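Local coordinates for protein KLLA0F20702p (Kluyveromyces lactis, PDB 5Y5A) that probably acts as the Est1 subunit of yeast telomerase, binding the telomere protein Cdc13 so that the enzyme is recruited to chromosome ends, at residues Tyr135-Leu138 with Glu139-Ala143; Cys184-Ala187 with Ser188-Leu192; Ile243-His247 with Thr248-Gly252; Glu396-Phe399 with Lys400-His404; Phe449-Ser452 with Met453-Leu456. One frame throughout, in Å; residues are numbered along the deposited sequence.

Contact 1: Tyr135-Leu138 with Glu139-Ala143; sequences YSTL and ELIFA
One face of the Y135 ring carries the side chain of E139, one helical turn on: CG of E139 stands 4.1 Å from the ring centroid, 29° off the normal, in a CH-pi contact. Beyond CG the glutamate chain runs on past the ring's CE2 corner, and the carboxylate plane is turned 41° from the ring plane. Y135 sends its ring along the helix toward E139 because its own CG lies anti to the backbone N (chi1 -171°), while its OH bonds to the backbone O of L159. The F142 ring presents its edge to the backbone instead, with L138 O lying in the ring plane 3.2 Å from CD1 of F142. Both pairs are i to i+4 neighbours in helix 113-144, one of the long helices of the TPR-like, all-helical N-terminal part of Est1. Four backbone bonds carry this turn, among them F142 N to L138 O at 2.9 Å and nearly straight. The side chains of L138 and F142 run side by side and point the same way, CD2 of L138 meeting CE1 of F142 at 4.0 Å. On another flank T137 and I141 touch lightly through CG2 of T137 and CD1 of I141, 4.1 Å apart; L49 and L53 of helix 33-53 pack on this pair, and C191 and S188 of helix 179-206 meet it too.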
loop_
_atom_site.group_PDB
_atom_site.type_symbol
_atom_site.label_atom_id
_atom_site.label_comp_id
_atom_site.label_asym_id
_atom_site.label_seq_id
_atom_site.Cartn_x
_atom_site.Cartn_y
_atom_site.Cartn_z
ATOM N N TYR A 135 -9.073 22.330 -2.669
ATOM C CA TYR A 135 -9.672 22.120 -3.979
ATOM C C TYR A 135 -9.480 23.334 -4.898
ATOM O O TYR A 135 -9.424 23.180 -6.117
ATOM C CB TYR A 135 -11.160 21.783 -3.839
ATOM C CG TYR A 135 -11.803 21.333 -5.134
ATOM C CD1 TYR A 135 -11.497 20.099 -5.688
ATOM C CD2 TYR A 135 -12.715 22.142 -5.800
ATOM C CE1 TYR A 135 -12.074 19.680 -6.869
ATOM C CE2 TYR A 135 -13.303 21.729 -6.981
ATOM C CZ TYR A 135 -12.975 20.497 -7.514
ATOM O OH TYR A 135 -13.552 20.080 -8.691
ATOM N N SER A 136 -9.386 24.533 -4.319
ATOM C CA SER A 136 -9.081 25.740 -5.097
ATOM C C SER A 136 -7.734 25.583 -5.770
ATOM O O SER A 136 -7.558 25.925 -6.940
ATOM C CB SER A 136 -9.042 26.999 -4.223
ATOM O OG SER A 136 -10.302 27.305 -3.662
ATOM N N THR A 137 -6.780 25.071 -5.005
ATOM C CA THR A 137 -5.414 24.936 -5.470
ATOM C C THR A 137 -5.353 23.944 -6.629
ATOM O O THR A 137 -4.703 24.210 -7.639
ATOM C CB THR A 137 -4.495 24.500 -4.325
ATOM O OG1 THR A 137 -4.774 25.315 -3.179
ATOM C CG2 THR A 137 -3.038 24.669 -4.713
ATOM N N LEU A 138 -6.047 22.817 -6.486
ATOM C CA LEU A 138 -6.193 21.852 -7.574
ATOM C C LEU A 138 -6.747 22.507 -8.839
ATOM O O LEU A 138 -6.146 22.409 -9.912
ATOM C CB LEU A 138 -7.108 20.701 -7.157
ATOM C CG LEU A 138 -6.486 19.570 -6.345
ATOM C CD1 LEU A 138 -7.538 18.531 -6.013
ATOM C CD2 LEU A 138 -5.331 18.944 -7.103
ATOM N N GLU A 139 -7.895 23.166 -8.703
ATOM C CA GLU A 139 -8.535 23.855 -9.823
ATOM C C GLU A 139 -7.610 24.902 -10.432
ATOM O O GLU A 139 -7.560 25.060 -11.651
ATOM C CB GLU A 139 -9.846 24.519 -9.381
ATOM C CG GLU A 139 -10.999 23.559 -9.137
ATOM C CD GLU A 139 -12.281 24.279 -8.745
ATOM O OE1 GLU A 139 -12.213 25.222 -7.929
ATOM O OE2 GLU A 139 -13.359 23.900 -9.254
ATOM N N LEU A 140 -6.890 25.620 -9.573
ATOM C CA LEU A 140 -5.903 26.591 -10.026
ATOM C C LEU A 140 -4.856 25.909 -10.887
ATOM O O LEU A 140 -4.566 26.350 -11.998
ATOM C CB LEU A 140 -5.228 27.281 -8.839
ATOM C CG LEU A 140 -4.027 28.166 -9.195
ATOM C CD1 LEU A 140 -4.466 29.379 -10.000
ATOM C CD2 LEU A 140 -3.254 28.597 -7.960
ATOM N N ILE A 141 -4.308 24.819 -10.364
ATOM C CA ILE A 141 -3.233 24.092 -11.020
ATOM C C ILE A 141 -3.656 23.553 -12.382
ATOM O O ILE A 141 -2.982 23.784 -13.385
ATOM C CB ILE A 141 -2.742 22.935 -10.140
ATOM C CG1 ILE A 141 -1.958 23.483 -8.948
ATOM C CG2 ILE A 141 -1.883 21.975 -10.942
ATOM C CD1 ILE A 141 -1.645 22.439 -7.899
ATOM N N PHE A 142 -4.771 22.862 -12.408
ATOM C CA PHE A 142 -5.274 22.273 -13.622
ATOM C C PHE A 142 -5.759 23.287 -14.646
ATOM O O PHE A 142 -5.943 22.960 -15.801
ATOM C CB PHE A 142 -6.390 21.302 -13.286
ATOM C CG PHE A 142 -5.909 19.962 -12.827
ATOM C CD1 PHE A 142 -5.556 19.754 -11.527
ATOM C CD2 PHE A 142 -5.817 18.913 -13.703
ATOM C CE1 PHE A 142 -5.111 18.533 -11.100
ATOM C CE2 PHE A 142 -5.376 17.684 -13.280
ATOM C CZ PHE A 142 -5.024 17.496 -11.976
ATOM N N ALA A 143 -5.972 24.516 -14.212
ATOM C CA ALA A 143 -6.434 25.580 -15.102
ATOM C C ALA A 143 -5.280 26.231 -15.859
ATOM O O ALA A 143 -5.454 26.709 -16.981
ATOM C CB ALA A 143 -7.204 26.634 -14.319
#

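Contact 2: Cys184-Ala187 with Ser188-Leu192; sequences CVMA and SQRCL
Residues 184-187 and 188-192 form consecutive turns of helix 179-206, tied by i to i+4 backbone bonds from C184 O to S188 N through A187 O to C191 N. C184 O is gripped twice by S188, whose N and OG each lie 3.0 Å away and approach from opposite faces of the carbonyl plane. OG can fold back to this oxygen because it sits anti to the carbonyl carbon and beside the backbone N (chi1 -64°), so the buried hydroxyl is satisfied within its own helix. M186 and R190 lie alongside each other and point the same way; the methionine chain bends at chi2 and chi3 to bring CE within 3.4 Å of R190 NH1. That NH1 also donates to Q189 OE1 at 2.8 Å, with the amide oxygen at the edge of the guanidinium and in its plane. V185 and M186 pack against apolar side chains of the bound peptide. A salt bridge from R190 NE to D83 of helix 78-105 holds the guanidinium further, and should help balance its charge, while S188 and C191 face L138 of helix 113-144 and L192 and Q189 turn to helix 218-230.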
loop_
_atom_site.group_PDB
_atom_site.type_symbol
_atom_site.label_atom_id
_atom_site.label_comp_id
_atom_site.label_asym_id
_atom_site.label_seq_id
_atom_site.Cartn_x
_atom_site.Cartn_y
_atom_site.Cartn_z
ATOM N N CYS A 184 4.271 20.981 -9.050
ATOM C CA CYS A 184 2.851 21.021 -9.381
ATOM C C CYS A 184 2.150 19.723 -9.022
ATOM O O CYS A 184 1.057 19.742 -8.454
ATOM C CB CYS A 184 2.651 21.309 -10.867
ATOM S SG CYS A 184 3.083 22.978 -11.357
ATOM N N VAL A 185 2.777 18.599 -9.368
ATOM C CA VAL A 185 2.204 17.290 -9.093
ATOM C C VAL A 185 2.190 17.024 -7.594
ATOM O O VAL A 185 1.197 16.534 -7.051
ATOM C CB VAL A 185 2.977 16.165 -9.816
ATOM C CG1 VAL A 185 2.407 14.811 -9.452
ATOM C CG2 VAL A 185 2.925 16.375 -11.323
ATOM N N MET A 186 3.290 17.356 -6.925
ATOM C CA MET A 186 3.356 17.225 -5.469
ATOM C C MET A 186 2.313 18.112 -4.777
ATOM O O MET A 186 1.720 17.718 -3.775
ATOM C CB MET A 186 4.757 17.568 -4.958
ATOM C CG MET A 186 5.828 16.589 -5.398
ATOM S SD MET A 186 5.337 14.884 -5.086
ATOM C CE MET A 186 5.471 14.780 -3.304
ATOM N N ALA A 187 2.094 19.307 -5.308
ATOM C CA ALA A 187 1.079 20.189 -4.737
ATOM C C ALA A 187 -0.293 19.542 -4.864
ATOM O O ALA A 187 -1.089 19.564 -3.928
ATOM C CB ALA A 187 1.092 21.547 -5.414
ATOM N N SER A 188 -0.547 18.951 -6.028
ATOM C CA SER A 188 -1.803 18.267 -6.286
ATOM C C SER A 188 -1.978 17.091 -5.341
ATOM O O SER A 188 -3.044 16.910 -4.753
ATOM C CB SER A 188 -1.868 17.796 -7.734
ATOM O OG SER A 188 -1.855 18.910 -8.610
ATOM N N GLN A 189 -0.918 16.308 -5.192
ATOM C CA GLN A 189 -0.932 15.159 -4.299
ATOM C C GLN A 189 -1.238 15.584 -2.865
ATOM O O GLN A 189 -1.977 14.909 -2.149
ATOM C CB GLN A 189 0.408 14.418 -4.365
ATOM C CG GLN A 189 0.414 13.073 -3.658
ATOM C CD GLN A 189 0.723 13.179 -2.180
ATOM O OE1 GLN A 189 1.402 14.106 -1.739
ATOM N NE2 GLN A 189 0.226 12.223 -1.405
ATOM N N ARG A 190 -0.673 16.706 -2.441
ATOM C CA ARG A 190 -0.949 17.201 -1.100
ATOM C C ARG A 190 -2.408 17.617 -0.958
ATOM O O ARG A 190 -3.039 17.338 0.064
ATOM C CB ARG A 190 -0.029 18.363 -0.754
ATOM C CG ARG A 190 1.422 17.942 -0.587
ATOM C CD ARG A 190 1.564 16.804 0.417
ATOM N NE ARG A 190 2.914 16.772 0.962
ATOM C CZ ARG A 190 3.879 15.970 0.527
ATOM N NH1 ARG A 190 3.637 15.101 -0.447
ATOM N NH2 ARG A 190 5.081 16.029 1.078
ATOM N N CYS A 191 -2.942 18.270 -1.986
ATOM C CA CYS A 191 -4.340 18.689 -1.967
ATOM C C CYS A 191 -5.250 17.480 -1.825
ATOM O O CYS A 191 -6.176 17.478 -1.018
ATOM C CB CYS A 191 -4.702 19.463 -3.233
ATOM S SG CYS A 191 -3.961 21.090 -3.344
ATOM N N LEU A 192 -4.977 16.449 -2.614
ATOM C CA LEU A 192 -5.757 15.228 -2.546
ATOM C C LEU A 192 -5.567 14.525 -1.200
ATOM O O LEU A 192 -6.514 13.965 -0.653
ATOM C CB LEU A 192 -5.382 14.301 -3.699
ATOM C CG LEU A 192 -5.695 14.859 -5.093
ATOM C CD1 LEU A 192 -4.970 14.056 -6.157
ATOM C CD2 LEU A 192 -7.195 14.871 -5.364
#

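Contact 3: Ile243-His247 with Thr248-Gly252; sequences ICYTH and TKNFG
C244 opens the approach to a Schellman motif that ends helix 235-247 and turns the chain into helix 251-263, a helical hairpin consistent with the TPR-like fold of Est1. C244 O lies near CG2 of T248. Y245 comes next and supplies the central acceptor: its O takes N250 N at 2.8 Å, the main bond of the turn, and a weak, bent bond from T248 N. Beyond the backbone, CB of Y245 rests 3.5 Å from N250 O, and the ring turns its edge toward T248 OG1. T246 accepts a second, weak turn bond at its O from K249 N, 3.3 Å away; K249 takes the positive phi (57°) that lets the chain reverse. The same T246 O lies obliquely to the F251 ring, 3.8 Å from CE1 of F251, while F251 packs on K289 and S293 of helix 285-298. The H247 ring meets that of F217 nearly parallel, and R200 NH2 and H247 NE2 form a weak hydrogen bond. Within the turn, T248 places OG1 between its backbone N and carbonyl carbon (chi1 62°), from where it donates to N250 OD1 at 2.5 Å, in the carbonyl plane and on a lone pair.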
loop_
_atom_site.group_PDB
_atom_site.type_symbol
_atom_site.label_atom_id
_atom_site.label_comp_id
_atom_site.label_asym_id
_atom_site.label_seq_id
_atom_site.Cartn_x
_atom_site.Cartn_y
_atom_site.Cartn_z
ATOM N N ILE A 243 -5.682 4.322 8.309
ATOM C CA ILE A 243 -6.387 4.909 9.433
ATOM C C ILE A 243 -7.888 4.778 9.203
ATOM O O ILE A 243 -8.627 4.443 10.129
ATOM C CB ILE A 243 -5.988 6.377 9.669
ATOM C CG1 ILE A 243 -4.528 6.444 10.129
ATOM C CG2 ILE A 243 -6.861 7.004 10.745
ATOM C CD1 ILE A 243 -3.992 7.843 10.294
ATOM N N CYS A 244 -8.338 4.999 7.970
ATOM C CA CYS A 244 -9.740 4.747 7.646
ATOM C C CYS A 244 -10.121 3.302 7.984
ATOM O O CYS A 244 -11.159 3.067 8.574
ATOM C CB CYS A 244 -10.028 5.028 6.165
ATOM S SG CYS A 244 -9.829 6.742 5.629
ATOM N N TYR A 245 -9.272 2.337 7.631
ATOM C CA TYR A 245 -9.627 0.936 7.846
ATOM C C TYR A 245 -9.647 0.550 9.326
ATOM O O TYR A 245 -10.340 -0.394 9.710
ATOM C CB TYR A 245 -8.680 0.009 7.065
ATOM C CG TYR A 245 -8.880 0.088 5.564
ATOM C CD1 TYR A 245 -10.124 -0.170 4.991
ATOM C CD2 TYR A 245 -7.832 0.426 4.723
ATOM C CE1 TYR A 245 -10.310 -0.089 3.616
ATOM C CE2 TYR A 245 -8.002 0.507 3.354
ATOM C CZ TYR A 245 -9.239 0.252 2.802
ATOM O OH TYR A 245 -9.388 0.335 1.434
ATOM N N THR A 246 -8.919 1.282 10.166
ATOM C CA THR A 246 -9.012 1.037 11.605
ATOM C C THR A 246 -10.421 1.347 12.130
ATOM O O THR A 246 -10.878 0.723 13.087
ATOM C CB THR A 246 -7.991 1.864 12.421
ATOM O OG1 THR A 246 -8.193 3.266 12.197
ATOM C CG2 THR A 246 -6.573 1.490 12.043
ATOM N N HIS A 247 -11.105 2.307 11.511
ATOM C CA HIS A 247 -12.435 2.691 11.983
ATOM C C HIS A 247 -13.464 1.612 11.662
ATOM O O HIS A 247 -14.392 1.390 12.432
ATOM C CB HIS A 247 -12.884 4.023 11.371
ATOM C CG HIS A 247 -11.984 5.171 11.694
ATOM N ND1 HIS A 247 -11.737 5.583 12.985
ATOM C CD2 HIS A 247 -11.275 5.999 10.891
ATOM C CE1 HIS A 247 -10.903 6.610 12.964
ATOM N NE2 HIS A 247 -10.611 6.885 11.706
ATOM N N THR A 248 -13.300 0.953 10.521
ATOM C CA THR A 248 -14.235 -0.091 10.111
ATOM C C THR A 248 -13.796 -1.435 10.660
ATOM O O THR A 248 -14.391 -2.465 10.344
ATOM C CB THR A 248 -14.353 -0.188 8.577
ATOM O OG1 THR A 248 -13.081 -0.540 8.009
ATOM C CG2 THR A 248 -14.820 1.139 8.000
ATOM N N LYS A 249 -12.745 -1.401 11.474
ATOM C CA LYS A 249 -12.136 -2.594 12.048
ATOM C C LYS A 249 -11.690 -3.593 10.980
ATOM O O LYS A 249 -11.768 -4.805 11.183
ATOM C CB LYS A 249 -13.098 -3.266 13.034
ATOM C CG LYS A 249 -13.306 -2.479 14.329
ATOM C CD LYS A 249 -14.494 -3.027 15.096
ATOM C CE LYS A 249 -14.500 -2.574 16.536
ATOM N NZ LYS A 249 -15.672 -3.159 17.262
ATOM N N ASN A 250 -11.228 -3.088 9.839
ATOM C CA ASN A 250 -10.528 -3.941 8.883
ATOM C C ASN A 250 -9.036 -3.872 9.173
ATOM O O ASN A 250 -8.275 -3.201 8.468
ATOM C CB ASN A 250 -10.827 -3.528 7.443
ATOM C CG ASN A 250 -12.268 -3.792 7.054
ATOM O OD1 ASN A 250 -13.092 -2.877 7.010
ATOM N ND2 ASN A 250 -12.580 -5.052 6.781
ATOM N N PHE A 251 -8.628 -4.569 10.229
ATOM C CA PHE A 251 -7.282 -4.410 10.755
ATOM C C PHE A 251 -6.225 -5.055 9.870
ATOM O O PHE A 251 -5.079 -4.635 9.888
ATOM C CB PHE A 251 -7.207 -4.959 12.181
ATOM C CG PHE A 251 -8.033 -4.181 13.157
ATOM C CD1 PHE A 251 -7.803 -2.820 13.343
ATOM C CD2 PHE A 251 -9.048 -4.793 13.878
ATOM C CE1 PHE A 251 -8.565 -2.086 14.230
ATOM C CE2 PHE A 251 -9.816 -4.064 14.775
ATOM C CZ PHE A 251 -9.574 -2.705 14.949
ATOM N N GLY A 252 -6.601 -6.063 9.091
ATOM C CA GLY A 252 -5.662 -6.625 8.133
ATOM C C GLY A 252 -5.394 -5.648 6.999
ATOM O O GLY A 252 -4.252 -5.463 6.593
#

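Contact 4: Glu396-Phe399 with Lys400-His404; sequences EFIF and KFFTH
Aromatic contacts dominate: F402 directs its edge at the face of F399, with centroids 4.9 Å apart and planes at 58°. CD2 of F402 stands 3.7 Å above the F399 plane, offset toward the rim. A CH-pi contact adds to this on the F402 ring itself, where CG2 of I398 sits over one face, 4.1 Å from the centroid. I398 and F402 run side by side, the ring brought back along the helix by a CG anti to its carbonyl carbon (chi1 -74°). Among the polar contacts, backbone i to i+4 bonds link the two turns, T403 N reaching F399 O at 2.9 Å. T403 OG1 also donates to K400 O, 3.0 Å away, approaching from the same face as H404 N. With phenylalanines on more than one flank, packed against helices 339-379, 421-433, 437-444 and 447-462, this turn of helix 385-410 forms part of the apolar core between helices, as expected of an all-helical fold, in the region matching the Est1 DNA/RNA-binding family.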
loop_
_atom_site.group_PDB
_atom_site.type_symbol
_atom_site.label_atom_id
_atom_site.label_comp_id
_atom_site.label_asym_id
_atom_site.label_seq_id
_atom_site.Cartn_x
_atom_site.Cartn_y
_atom_site.Cartn_z
ATOM N N GLU A 396 11.575 -18.771 6.869
ATOM C CA GLU A 396 11.066 -20.125 6.682
ATOM C C GLU A 396 9.545 -20.129 6.619
ATOM O O GLU A 396 8.969 -20.765 5.739
ATOM C CB GLU A 396 11.535 -21.050 7.808
ATOM C CG GLU A 396 12.990 -21.467 7.708
ATOM C CD GLU A 396 13.446 -22.275 8.905
ATOM O OE1 GLU A 396 12.617 -22.511 9.810
ATOM O OE2 GLU A 396 14.632 -22.671 8.940
ATOM N N PHE A 397 8.905 -19.425 7.555
ATOM C CA PHE A 397 7.449 -19.331 7.574
ATOM C C PHE A 397 6.950 -18.679 6.295
ATOM O O PHE A 397 5.950 -19.095 5.720
ATOM C CB PHE A 397 6.943 -18.531 8.789
ATOM C CG PHE A 397 5.488 -18.171 8.692
ATOM C CD1 PHE A 397 4.509 -19.153 8.816
ATOM C CD2 PHE A 397 5.096 -16.863 8.441
ATOM C CE1 PHE A 397 3.153 -18.834 8.703
ATOM C CE2 PHE A 397 3.752 -16.532 8.327
ATOM C CZ PHE A 397 2.771 -17.520 8.457
ATOM N N ILE A 398 7.648 -17.637 5.863
ATOM C CA ILE A 398 7.249 -16.934 4.654
ATOM C C ILE A 398 7.281 -17.882 3.456
ATOM O O ILE A 398 6.340 -17.926 2.658
ATOM C CB ILE A 398 8.143 -15.701 4.411
ATOM C CG1 ILE A 398 7.873 -14.670 5.512
ATOM C CG2 ILE A 398 7.872 -15.090 3.048
ATOM C CD1 ILE A 398 8.640 -13.403 5.382
ATOM N N PHE A 399 8.342 -18.676 3.342
ATOM C CA PHE A 399 8.435 -19.576 2.196
ATOM C C PHE A 399 7.492 -20.767 2.340
ATOM O O PHE A 399 7.065 -21.349 1.348
ATOM C CB PHE A 399 9.884 -20.015 1.984
ATOM C CG PHE A 399 10.666 -19.035 1.160
ATOM C CD1 PHE A 399 11.208 -17.901 1.740
ATOM C CD2 PHE A 399 10.780 -19.202 -0.209
ATOM C CE1 PHE A 399 11.907 -16.974 0.977
ATOM C CE2 PHE A 399 11.473 -18.272 -0.981
ATOM C CZ PHE A 399 12.040 -17.163 -0.386
ATOM N N LYS A 400 7.135 -21.099 3.573
ATOM C CA LYS A 400 6.083 -22.072 3.812
ATOM C C LYS A 400 4.773 -21.563 3.197
ATOM O O LYS A 400 4.046 -22.312 2.541
ATOM C CB LYS A 400 5.919 -22.325 5.312
ATOM C CG LYS A 400 4.881 -23.375 5.639
ATOM C CD LYS A 400 4.807 -23.645 7.130
ATOM C CE LYS A 400 3.783 -24.734 7.417
ATOM N NZ LYS A 400 3.739 -25.110 8.857
ATOM N N PHE A 401 4.493 -20.277 3.407
ATOM C CA PHE A 401 3.309 -19.620 2.847
ATOM C C PHE A 401 3.338 -19.630 1.319
ATOM O O PHE A 401 2.327 -19.919 0.672
ATOM C CB PHE A 401 3.216 -18.180 3.360
ATOM C CG PHE A 401 1.923 -17.498 3.030
ATOM C CD1 PHE A 401 0.826 -17.624 3.867
ATOM C CD2 PHE A 401 1.809 -16.716 1.890
ATOM C CE1 PHE A 401 -0.369 -16.985 3.576
ATOM C CE2 PHE A 401 0.612 -16.075 1.588
ATOM C CZ PHE A 401 -0.473 -16.212 2.429
ATOM N N PHE A 402 4.506 -19.305 0.760
ATOM C CA PHE A 402 4.748 -19.377 -0.685
ATOM C C PHE A 402 4.406 -20.752 -1.254
ATOM O O PHE A 402 3.605 -20.871 -2.176
ATOM C CB PHE A 402 6.217 -19.073 -1.018
ATOM C CG PHE A 402 6.599 -17.622 -0.904
ATOM C CD1 PHE A 402 5.725 -16.687 -0.375
ATOM C CD2 PHE A 402 7.850 -17.197 -1.335
ATOM C CE1 PHE A 402 6.089 -15.363 -0.278
ATOM C CE2 PHE A 402 8.219 -15.873 -1.238
ATOM C CZ PHE A 402 7.334 -14.952 -0.706
ATOM N N THR A 403 5.028 -21.793 -0.708
ATOM C CA THR A 403 4.833 -23.133 -1.249
ATOM C C THR A 403 3.394 -23.595 -1.068
ATOM O O THR A 403 2.865 -24.336 -1.895
ATOM C CB THR A 403 5.789 -24.152 -0.605
ATOM O OG1 THR A 403 5.548 -24.216 0.803
ATOM C CG2 THR A 403 7.217 -23.733 -0.836
ATOM N N HIS A 404 2.755 -23.155 0.006
ATOM C CA HIS A 404 1.336 -23.448 0.193
ATOM C C HIS A 404 0.512 -22.771 -0.913
ATOM O O HIS A 404 -0.331 -23.409 -1.545
ATOM C CB HIS A 404 0.862 -22.995 1.575
ATOM C CG HIS A 404 -0.527 -23.432 1.908
ATOM N ND1 HIS A 404 -0.861 -24.752 2.126
ATOM C CD2 HIS A 404 -1.673 -22.726 2.057
ATOM C CE1 HIS A 404 -2.150 -24.841 2.397
ATOM N NE2 HIS A 404 -2.665 -23.623 2.364
#

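Contact 5: Phe449-Ser452 with Met453-Leu456; sequences FCQS and MVNL
The segments 449-452 and 453-456 are successive turns of helix 447-462, joined by four i to i+4 backbone bonds; the first, M453 N to F449 O, is 3.0 Å long. M453 lies along the F449 ring and points the same way. Its CG stands over one face, 3.5 Å from CZ of F449 and 27° off the normal measured from the centroid, while SD is farther off and oblique, 4.7 Å from that centroid, a Met-aromatic contact. The phenylalanine's CG is anti to its backbone N, which swings the ring toward the next turn, and the methionine bends at chi2 and chi3 beside it. On a different flank Q451 and N455 cross with amide planes 33° apart. Q451 NE2 donates to N455 OD1 at 3.2 Å; the oxygen lies near the plane of the glutamine amide, but NE2 sits above the plane of the asparagine carbonyl, away from its lone pairs. S452 points its OG to D407 of helix 385-410. The helix therefore joins two chemistries: an apolar, sulfur-containing flank buried against I406 and the F399 ring, and a partly exposed amide pair whose single side-chain bond, bent at 139°, is probably a modest restraint.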
loop_
_atom_site.group_PDB
_atom_site.type_symbol
_atom_site.label_atom_id
_atom_site.label_comp_id
_atom_site.label_asym_id
_atom_site.label_seq_id
_atom_site.Cartn_x
_atom_site.Cartn_y
_atom_site.Cartn_z
ATOM N N PHE A 449 10.447 -24.951 -1.731
ATOM C CA PHE A 449 10.164 -23.860 -2.660
ATOM C C PHE A 449 10.669 -24.177 -4.070
ATOM O O PHE A 449 9.960 -23.965 -5.047
ATOM C CB PHE A 449 10.758 -22.525 -2.168
ATOM C CG PHE A 449 10.489 -21.384 -3.111
ATOM C CD1 PHE A 449 9.228 -20.812 -3.180
ATOM C CD2 PHE A 449 11.473 -20.929 -3.980
ATOM C CE1 PHE A 449 8.959 -19.786 -4.083
ATOM C CE2 PHE A 449 11.210 -19.903 -4.882
ATOM C CZ PHE A 449 9.951 -19.335 -4.934
ATOM N N CYS A 450 11.886 -24.700 -4.175
ATOM C CA CYS A 450 12.419 -25.112 -5.477
ATOM C C CYS A 450 11.579 -26.201 -6.116
ATOM O O CYS A 450 11.324 -26.162 -7.319
ATOM C CB CYS A 450 13.869 -25.586 -5.346
ATOM S SG CYS A 450 14.994 -24.218 -5.037
ATOM N N GLN A 451 11.147 -27.171 -5.320
ATOM C CA GLN A 451 10.237 -28.195 -5.835
ATOM C C GLN A 451 8.948 -27.558 -6.380
ATOM O O GLN A 451 8.476 -27.924 -7.459
ATOM C CB GLN A 451 9.899 -29.222 -4.752
ATOM C CG GLN A 451 8.976 -30.333 -5.232
ATOM C CD GLN A 451 9.656 -31.247 -6.241
ATOM O OE1 GLN A 451 10.596 -31.964 -5.906
ATOM N NE2 GLN A 451 9.195 -31.205 -7.487
ATOM N N SER A 452 8.391 -26.601 -5.638
ATOM C CA SER A 452 7.155 -25.932 -6.056
ATOM C C SER A 452 7.313 -25.174 -7.374
ATOM O O SER A 452 6.447 -25.237 -8.237
ATOM C CB SER A 452 6.672 -24.971 -4.960
ATOM O OG SER A 452 6.013 -25.686 -3.928
ATOM N N MET A 453 8.422 -24.457 -7.525
ATOM C CA MET A 453 8.651 -23.677 -8.738
ATOM C C MET A 453 8.909 -24.567 -9.939
ATOM O O MET A 453 8.532 -24.231 -11.058
ATOM C CB MET A 453 9.818 -22.705 -8.544
ATOM C CG MET A 453 9.461 -21.513 -7.653
ATOM S SD MET A 453 7.808 -20.860 -7.971
ATOM C CE MET A 453 8.094 -19.801 -9.374
ATOM N N VAL A 454 9.562 -25.700 -9.700
ATOM C CA VAL A 454 9.764 -26.716 -10.733
ATOM C C VAL A 454 8.428 -27.253 -11.259
ATOM O O VAL A 454 8.220 -27.350 -12.476
ATOM C CB VAL A 454 10.623 -27.882 -10.191
ATOM C CG1 VAL A 454 10.444 -29.138 -11.046
ATOM C CG2 VAL A 454 12.096 -27.457 -10.099
ATOM N N ASN A 455 7.520 -27.589 -10.342
ATOM C CA ASN A 455 6.185 -28.080 -10.713
ATOM C C ASN A 455 5.406 -27.040 -11.502
ATOM O O ASN A 455 4.782 -27.358 -12.511
ATOM C CB ASN A 455 5.376 -28.475 -9.475
ATOM C CG ASN A 455 5.945 -29.676 -8.768
ATOM O OD1 ASN A 455 6.713 -30.442 -9.350
ATOM N ND2 ASN A 455 5.575 -29.854 -7.504
ATOM N N LEU A 456 5.458 -25.793 -11.038
ATOM C CA LEU A 456 4.755 -24.703 -11.700
ATOM C C LEU A 456 5.363 -24.435 -13.070
ATOM O O LEU A 456 4.651 -24.324 -14.064
ATOM C CB LEU A 456 4.792 -23.422 -10.846
ATOM C CG LEU A 456 3.974 -22.282 -11.446
ATOM C CD1 LEU A 456 2.515 -22.727 -11.590
ATOM C CD2 LEU A 456 4.079 -21.014 -10.609
#

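Overall arrangement
Four of the contacts are successive turns within single helices, while contact 3 is the turn between two. Contacts 1 and 2 lie on neighbouring helices that touch, C191 SG meeting T137 CB at 3.6 Å. Contacts 4 and 5 likewise touch, in the part matching the DNA/RNA-binding family, where F399 CD2 lies 3.6 Å from F449 CG; their centres are about 48 and 52 Å from that of contact 1. Contacts 2, 4 and 5 are buried, contacts 1 and 3 partly so. Chemistry follows place: CH-pi and leucine packing in contact 1, an arginine network in contact 2, whose V185 and M186 meet the bound peptide, backbone bonding in contact 3, ring packing in contact 4, sulfur and amides in contact 5.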